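Local coordinates for protein sugar kinase (Agrobacterium tumefaciens, PDB 2RBC) that is a putative ATP-dependent sugar kinase of the ribokinase (pfkB) family, which probably transfers a phosphate group from ATP to a carbohydrate substrate, at residues A[38-51]-A[121-134]. Numbering follows the deposited sequence.
Sequences AVLDTLFRVADMPK and ALSTIIIDNRGERL. With GOL (glycerol), chain M; EDO (1,2-ethanediol), chain H; EDO (1,2-ethanediol), chain L.
D41, paired with S123 on parallel strands, binds a glycerol, probably from the crystallisation liquor, much as a sugar might be held. The carboxylate suits two hydroxyls at once: glycerol O1 donates to D41 OD1 at 2.7 Å and O2 to D41 OD2 at 2.8 Å. D41 has CG beside its backbone N (chi1 -74°), which brings OD1 within 3.5 Å of S123 CB. S123, being small, lets the ligand close, CB 3.4 Å from glycerol O1 and OG nearby, while V39 CG1 and I125 CD1 form apolar borders.

Beneath them strands 39-45 and 121-127 run parallel, only 17° apart, joined by regularly spaced backbone hydrogen bonds such as T42 N to S123 O (2.9 Å). Beta-branched V39, T124 and I125 suit such extended chains. On the ligand's face L43 CD2 lies alongside I125 CB; on the other, T124 CG2 approaches the F44 ring obliquely, 3.7 Å from CE2. This second face meets the other subunit, where T124 of the neighbouring chain bonds to T124 through their hydroxyls.

Farther along, the V46 side chain lies across that of I126, CG2 to CG2 at 3.6 Å. Selenomethionine M49, flexible enough to bend at chi2 and chi3, sets SE 3.9 Å from L134 CB and turns CE toward the E132 carbonyl. D128 shapes the type I turn that leads back to strand 133-138: its OD1 accepts from R130 N, making an Asx turn, and from E132 N, which arrives from the opposite face of the carboxylate. G131 readily adopts the positive phi at the turn's end, and the R130–E132 salt bridge braces the reversal. These strands belong to the four-stranded lid of ribokinase-like kinases, which pairs across the dimer as a beta-clasp; D41 sits where relatives bind sugar hydroxyls, consistent with a substrate site here.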
loop_
_atom_site.group_PDB
_atom_site.type_symbol
_atom_site.label_atom_id
_atom_site.label_comp_id
_atom_site.label_asym_id
_atom_site.label_seq_id
_atom_site.Cartn_x
_atom_site.Cartn_y
_atom_site.Cartn_z
ATOM N N ALA A 38 -1.169 -10.290 -11.856
ATOM C CA ALA A 38 -1.061 -8.859 -12.163
ATOM C C ALA A 38 -1.456 -8.131 -10.885
ATOM O O ALA A 38 -2.659 -8.096 -10.519
ATOM C CB ALA A 38 -1.978 -8.474 -13.314
ATOM N N VAL A 39 -0.465 -7.583 -10.189
ATOM C CA VAL A 39 -0.610 -7.133 -8.773
ATOM C C VAL A 39 0.073 -5.767 -8.658
ATOM O O VAL A 39 1.209 -5.603 -9.173
ATOM C CB VAL A 39 0.121 -8.096 -7.756
ATOM C CG1 VAL A 39 -0.089 -7.671 -6.293
ATOM C CG2 VAL A 39 -0.312 -9.547 -7.935
ATOM N N LEU A 40 -0.592 -4.811 -7.994
ATOM C CA LEU A 40 0.062 -3.524 -7.656
ATOM C C LEU A 40 0.841 -3.654 -6.358
ATOM O O LEU A 40 0.267 -3.678 -5.274
ATOM C CB LEU A 40 -0.929 -2.365 -7.576
ATOM C CG LEU A 40 -0.313 -0.956 -7.458
ATOM C CD1 LEU A 40 0.450 -0.613 -8.732
ATOM C CD2 LEU A 40 -1.427 0.025 -7.235
ATOM N N ASP A 41 2.158 -3.755 -6.485
ATOM C CA ASP A 41 3.043 -3.782 -5.334
ATOM C C ASP A 41 3.472 -2.386 -4.915
ATOM O O ASP A 41 3.876 -1.591 -5.752
ATOM C CB ASP A 41 4.335 -4.567 -5.634
ATOM C CG ASP A 41 4.137 -6.091 -5.678
ATOM O OD1 ASP A 41 3.073 -6.591 -5.278
ATOM O OD2 ASP A 41 5.109 -6.785 -6.097
ATOM N N THR A 42 3.453 -2.131 -3.600
ATOM C CA THR A 42 4.139 -1.006 -3.016
ATOM C C THR A 42 5.290 -1.523 -2.166
ATOM O O THR A 42 5.085 -2.255 -1.171
ATOM C CB THR A 42 3.218 -0.097 -2.236
ATOM O OG1 THR A 42 2.158 0.303 -3.092
ATOM C CG2 THR A 42 3.971 1.148 -1.791
ATOM N N LEU A 43 6.496 -1.151 -2.603
ATOM C CA LEU A 43 7.744 -1.630 -2.048
ATOM C C LEU A 43 8.336 -0.515 -1.218
ATOM O O LEU A 43 8.655 0.538 -1.752
ATOM C CB LEU A 43 8.744 -2.021 -3.159
ATOM C CG LEU A 43 8.258 -2.912 -4.308
ATOM C CD1 LEU A 43 9.430 -3.210 -5.224
ATOM C CD2 LEU A 43 7.610 -4.190 -3.766
ATOM N N PHE A 44 8.430 -0.748 0.095
ATOM C CA PHE A 44 8.907 0.209 1.060
ATOM C C PHE A 44 10.287 -0.252 1.494
ATOM O O PHE A 44 10.404 -1.313 2.098
ATOM C CB PHE A 44 8.018 0.218 2.321
ATOM C CG PHE A 44 6.624 0.722 2.100
ATOM C CD1 PHE A 44 6.336 2.066 2.225
ATOM C CD2 PHE A 44 5.585 -0.162 1.854
ATOM C CE1 PHE A 44 5.050 2.536 2.062
ATOM C CE2 PHE A 44 4.280 0.310 1.727
ATOM C CZ PHE A 44 4.030 1.648 1.803
ATOM N N ARG A 45 11.308 0.541 1.186
ATOM C CA ARG A 45 12.712 0.201 1.475
ATOM C C ARG A 45 13.072 0.826 2.813
ATOM O O ARG A 45 12.959 2.039 3.001
ATOM C CB ARG A 45 13.606 0.706 0.348
ATOM C CG ARG A 45 14.862 -0.076 0.157
ATOM C CD ARG A 45 15.696 0.585 -0.863
ATOM N NE ARG A 45 16.929 -0.158 -1.113
ATOM C CZ ARG A 45 17.816 0.180 -2.030
ATOM N NH1 ARG A 45 17.632 1.243 -2.775
ATOM N NH2 ARG A 45 18.909 -0.558 -2.206
ATOM N N VAL A 46 13.421 -0.023 3.766
ATOM C CA VAL A 46 13.695 0.394 5.121
ATOM C C VAL A 46 15.096 -0.092 5.545
ATOM O O VAL A 46 15.649 -0.982 4.916
ATOM C CB VAL A 46 12.640 -0.162 6.078
ATOM C CG1 VAL A 46 11.238 0.374 5.704
ATOM C CG2 VAL A 46 12.665 -1.714 6.089
ATOM N N ALA A 47 15.663 0.515 6.593
ATOM C CA ALA A 47 16.954 0.076 7.130
ATOM C C ALA A 47 16.715 -1.227 7.875
ATOM O O ALA A 47 17.174 -2.300 7.465
ATOM C CB ALA A 47 17.532 1.119 8.048
ATOM N N ASP A 48 15.925 -1.132 8.929
ATOM C CA ASP A 48 15.644 -2.265 9.778
ATOM C C ASP A 48 14.213 -2.733 9.619
ATOM O O ASP A 48 13.261 -1.945 9.736
ATOM C CB ASP A 48 15.870 -1.892 11.245
ATOM C CG ASP A 48 17.307 -1.493 11.529
ATOM O OD1 ASP A 48 18.221 -2.050 10.879
ATOM O OD2 ASP A 48 17.520 -0.623 12.400
HETATM N N MSE A 49 14.086 -4.033 9.387
HETATM C CA MSE A 49 12.820 -4.721 9.413
HETATM C C MSE A 49 12.060 -4.454 10.716
HETATM O O MSE A 49 12.601 -4.640 11.789
HETATM C CB MSE A 49 13.071 -6.218 9.258
HETATM C CG MSE A 49 11.828 -7.013 8.974
HETATM SE SE MSE A 49 11.031 -6.476 7.259
HETATM C CE MSE A 49 12.214 -7.381 5.965
ATOM N N PRO A 50 10.801 -3.996 10.625
ATOM C CA PRO A 50 10.022 -3.875 11.833
ATOM C C PRO A 50 9.783 -5.226 12.484
ATOM O O PRO A 50 9.826 -6.254 11.820
ATOM C CB PRO A 50 8.699 -3.274 11.345
ATOM C CG PRO A 50 8.628 -3.619 9.947
ATOM C CD PRO A 50 10.030 -3.546 9.459
ATOM N N LYS A 51 9.519 -5.189 13.780
ATOM C CA LYS A 51 9.417 -6.385 14.596
ATOM C C LYS A 51 8.191 -6.316 15.489
ATOM O O LYS A 51 8.143 -6.951 16.541
ATOM C CB LYS A 51 10.691 -6.535 15.463
ATOM C CG LYS A 51 12.008 -6.688 14.660
ATOM C CD LYS A 51 12.005 -7.943 13.754
ATOM C CE LYS A 51 13.133 -7.949 12.708
ATOM N NZ LYS A 51 14.520 -7.827 13.271
ATOM N N ALA A 121 -5.687 -7.105 -7.230
ATOM C CA ALA A 121 -4.673 -7.538 -6.295
ATOM C C ALA A 121 -3.682 -6.416 -6.056
ATOM O O ALA A 121 -3.289 -5.691 -6.973
ATOM C CB ALA A 121 -3.931 -8.793 -6.819
ATOM N N LEU A 122 -3.262 -6.303 -4.809
ATOM C CA LEU A 122 -2.201 -5.372 -4.429
ATOM C C LEU A 122 -1.455 -5.987 -3.263
ATOM O O LEU A 122 -2.046 -6.791 -2.511
ATOM C CB LEU A 122 -2.807 -3.990 -4.071
ATOM C CG LEU A 122 -3.740 -3.889 -2.863
ATOM C CD1 LEU A 122 -2.975 -3.677 -1.522
ATOM C CD2 LEU A 122 -4.751 -2.766 -3.100
ATOM N N SER A 123 -0.172 -5.643 -3.108
ATOM C CA SER A 123 0.590 -6.018 -1.914
ATOM C C SER A 123 1.458 -4.904 -1.357
ATOM O O SER A 123 1.932 -4.056 -2.100
ATOM C CB SER A 123 1.519 -7.191 -2.208
ATOM O OG SER A 123 0.816 -8.253 -2.837
ATOM N N THR A 124 1.657 -4.908 -0.034
ATOM C CA THR A 124 2.765 -4.169 0.556
ATOM C C THR A 124 3.944 -5.127 0.771
ATOM O O THR A 124 3.771 -6.224 1.322
ATOM C CB THR A 124 2.381 -3.475 1.853
ATOM O OG1 THR A 124 1.686 -2.262 1.534
ATOM C CG2 THR A 124 3.608 -3.144 2.718
ATOM N N ILE A 125 5.127 -4.705 0.333
ATOM C CA ILE A 125 6.357 -5.441 0.613
ATOM C C ILE A 125 7.347 -4.488 1.265
ATOM O O ILE A 125 7.662 -3.458 0.703
ATOM C CB ILE A 125 6.960 -6.097 -0.638
ATOM C CG1 ILE A 125 5.908 -6.948 -1.349
ATOM C CG2 ILE A 125 8.157 -6.972 -0.252
ATOM C CD1 ILE A 125 6.364 -7.622 -2.641
ATOM N N ILE A 126 7.788 -4.830 2.476
ATOM C CA ILE A 126 8.759 -4.039 3.242
ATOM C C ILE A 126 10.081 -4.788 3.102
ATOM O O ILE A 126 10.170 -5.950 3.511
ATOM C CB ILE A 126 8.345 -3.879 4.711
ATOM C CG1 ILE A 126 6.928 -3.248 4.814
ATOM C CG2 ILE A 126 9.377 -3.027 5.482
ATOM C CD1 ILE A 126 6.243 -3.429 6.137
ATOM N N ILE A 127 11.065 -4.128 2.483
ATOM C CA ILE A 127 12.362 -4.694 2.147
ATOM C C ILE A 127 13.456 -3.969 2.960
ATOM O O ILE A 127 13.689 -2.759 2.787
ATOM C CB ILE A 127 12.629 -4.545 0.643
ATOM C CG1 ILE A 127 11.406 -4.999 -0.164
ATOM C CG2 ILE A 127 13.862 -5.292 0.239
ATOM C CD1 ILE A 127 11.569 -4.939 -1.661
ATOM N N ASP A 128 14.083 -4.699 3.890
ATOM C CA ASP A 128 15.099 -4.120 4.772
ATOM C C ASP A 128 16.445 -4.019 4.060
ATOM O O ASP A 128 16.567 -4.351 2.862
ATOM C CB ASP A 128 15.185 -4.849 6.142
ATOM C CG ASP A 128 15.743 -6.271 6.043
ATOM O OD1 ASP A 128 16.188 -6.668 4.959
ATOM O OD2 ASP A 128 15.715 -6.987 7.067
ATOM N N ASN A 129 17.453 -3.508 4.762
ATOM C CA ASN A 129 18.767 -3.358 4.130
ATOM C C ASN A 129 19.580 -4.657 4.034
ATOM O O ASN A 129 20.713 -4.630 3.568
ATOM C CB ASN A 129 19.573 -2.239 4.777
ATOM C CG ASN A 129 19.921 -2.521 6.225
ATOM O OD1 ASN A 129 19.901 -3.669 6.691
ATOM N ND2 ASN A 129 20.234 -1.464 6.948
ATOM N N ARG A 130 19.000 -5.787 4.443
ATOM C CA ARG A 130 19.530 -7.107 4.073
ATOM C C ARG A 130 18.887 -7.667 2.803
ATOM O O ARG A 130 19.178 -8.807 2.417
ATOM C CB ARG A 130 19.272 -8.127 5.168
ATOM C CG ARG A 130 19.677 -7.707 6.543
ATOM C CD ARG A 130 19.334 -8.840 7.449
ATOM N NE ARG A 130 18.797 -8.392 8.728
ATOM C CZ ARG A 130 18.177 -9.187 9.608
ATOM N NH1 ARG A 130 17.720 -8.677 10.760
ATOM N NH2 ARG A 130 18.001 -10.496 9.348
ATOM N N GLY A 131 17.998 -6.902 2.172
ATOM C CA GLY A 131 17.190 -7.430 1.071
ATOM C C GLY A 131 16.154 -8.469 1.489
ATOM O O GLY A 131 15.534 -9.089 0.630
ATOM N N GLU A 132 15.956 -8.660 2.794
ATOM C CA GLU A 132 14.901 -9.536 3.282
ATOM C C GLU A 132 13.566 -8.814 3.175
ATOM O O GLU A 132 13.538 -7.584 3.211
ATOM C CB GLU A 132 15.156 -9.923 4.732
ATOM C CG GLU A 132 16.372 -10.815 4.872
ATOM C CD GLU A 132 16.524 -11.387 6.262
ATOM O OE1 GLU A 132 16.081 -10.738 7.251
ATOM O OE2 GLU A 132 17.102 -12.494 6.355
ATOM N N ARG A 133 12.477 -9.586 3.085
ATOM C CA ARG A 133 11.132 -9.056 2.812
ATOM C C ARG A 133 10.033 -9.498 3.763
ATOM O O ARG A 133 9.997 -10.649 4.198
ATOM C CB ARG A 133 10.693 -9.497 1.442
ATOM C CG ARG A 133 11.708 -9.256 0.380
ATOM C CD ARG A 133 11.064 -9.246 -0.971
ATOM N NE ARG A 133 10.756 -10.571 -1.485
ATOM C CZ ARG A 133 11.649 -11.402 -2.018
ATOM N NH1 ARG A 133 12.937 -11.100 -2.061
ATOM N NH2 ARG A 133 11.239 -12.557 -2.486
ATOM N N LEU A 134 9.112 -8.576 4.038
ATOM C CA LEU A 134 7.844 -8.875 4.695
ATOM C C LEU A 134 6.722 -8.504 3.699
ATOM O O LEU A 134 6.666 -7.354 3.237
ATOM C CB LEU A 134 7.709 -8.119 6.005
ATOM C CG LEU A 134 6.290 -8.032 6.585
ATOM C CD1 LEU A 134 5.665 -9.404 6.854
ATOM C CD2 LEU A 134 6.290 -7.157 7.836
HETATM C C1 GOL M . 3.612 -9.808 -4.104
HETATM O O1 GOL M . 2.487 -9.216 -4.724
HETATM C C2 GOL M . 4.530 -10.415 -5.193
HETATM O O2 GOL M . 5.529 -9.530 -5.725
HETATM C C3 GOL M . 5.136 -11.698 -4.643
HETATM O O3 GOL M . 5.938 -11.500 -3.527
HETATM C C1 EDO H . 0.576 0.505 0.030
HETATM O O1 EDO H . 0.067 1.571 0.849
HETATM C C2 EDO H . -0.371 -0.703 0.017
HETATM O O2 EDO H . 0.322 -1.917 -0.329
HETATM C C1 EDO L . 15.161 -15.165 -2.119
HETATM O O1 EDO L . 15.681 -14.038 -1.390
HETATM C C2 EDO L . 13.643 -15.304 -1.926
HETATM O O2 EDO L . 12.933 -15.209 -3.181
HETATM O O HOH W 1 -5.275 -8.111 -10.063
HETATM O O HOH W 2 17.103 -2.806 0.214
HETATM O O HOH W 3 20.929 -1.221 9.599
HETATM O O HOH W 4 16.229 -5.829 9.323
#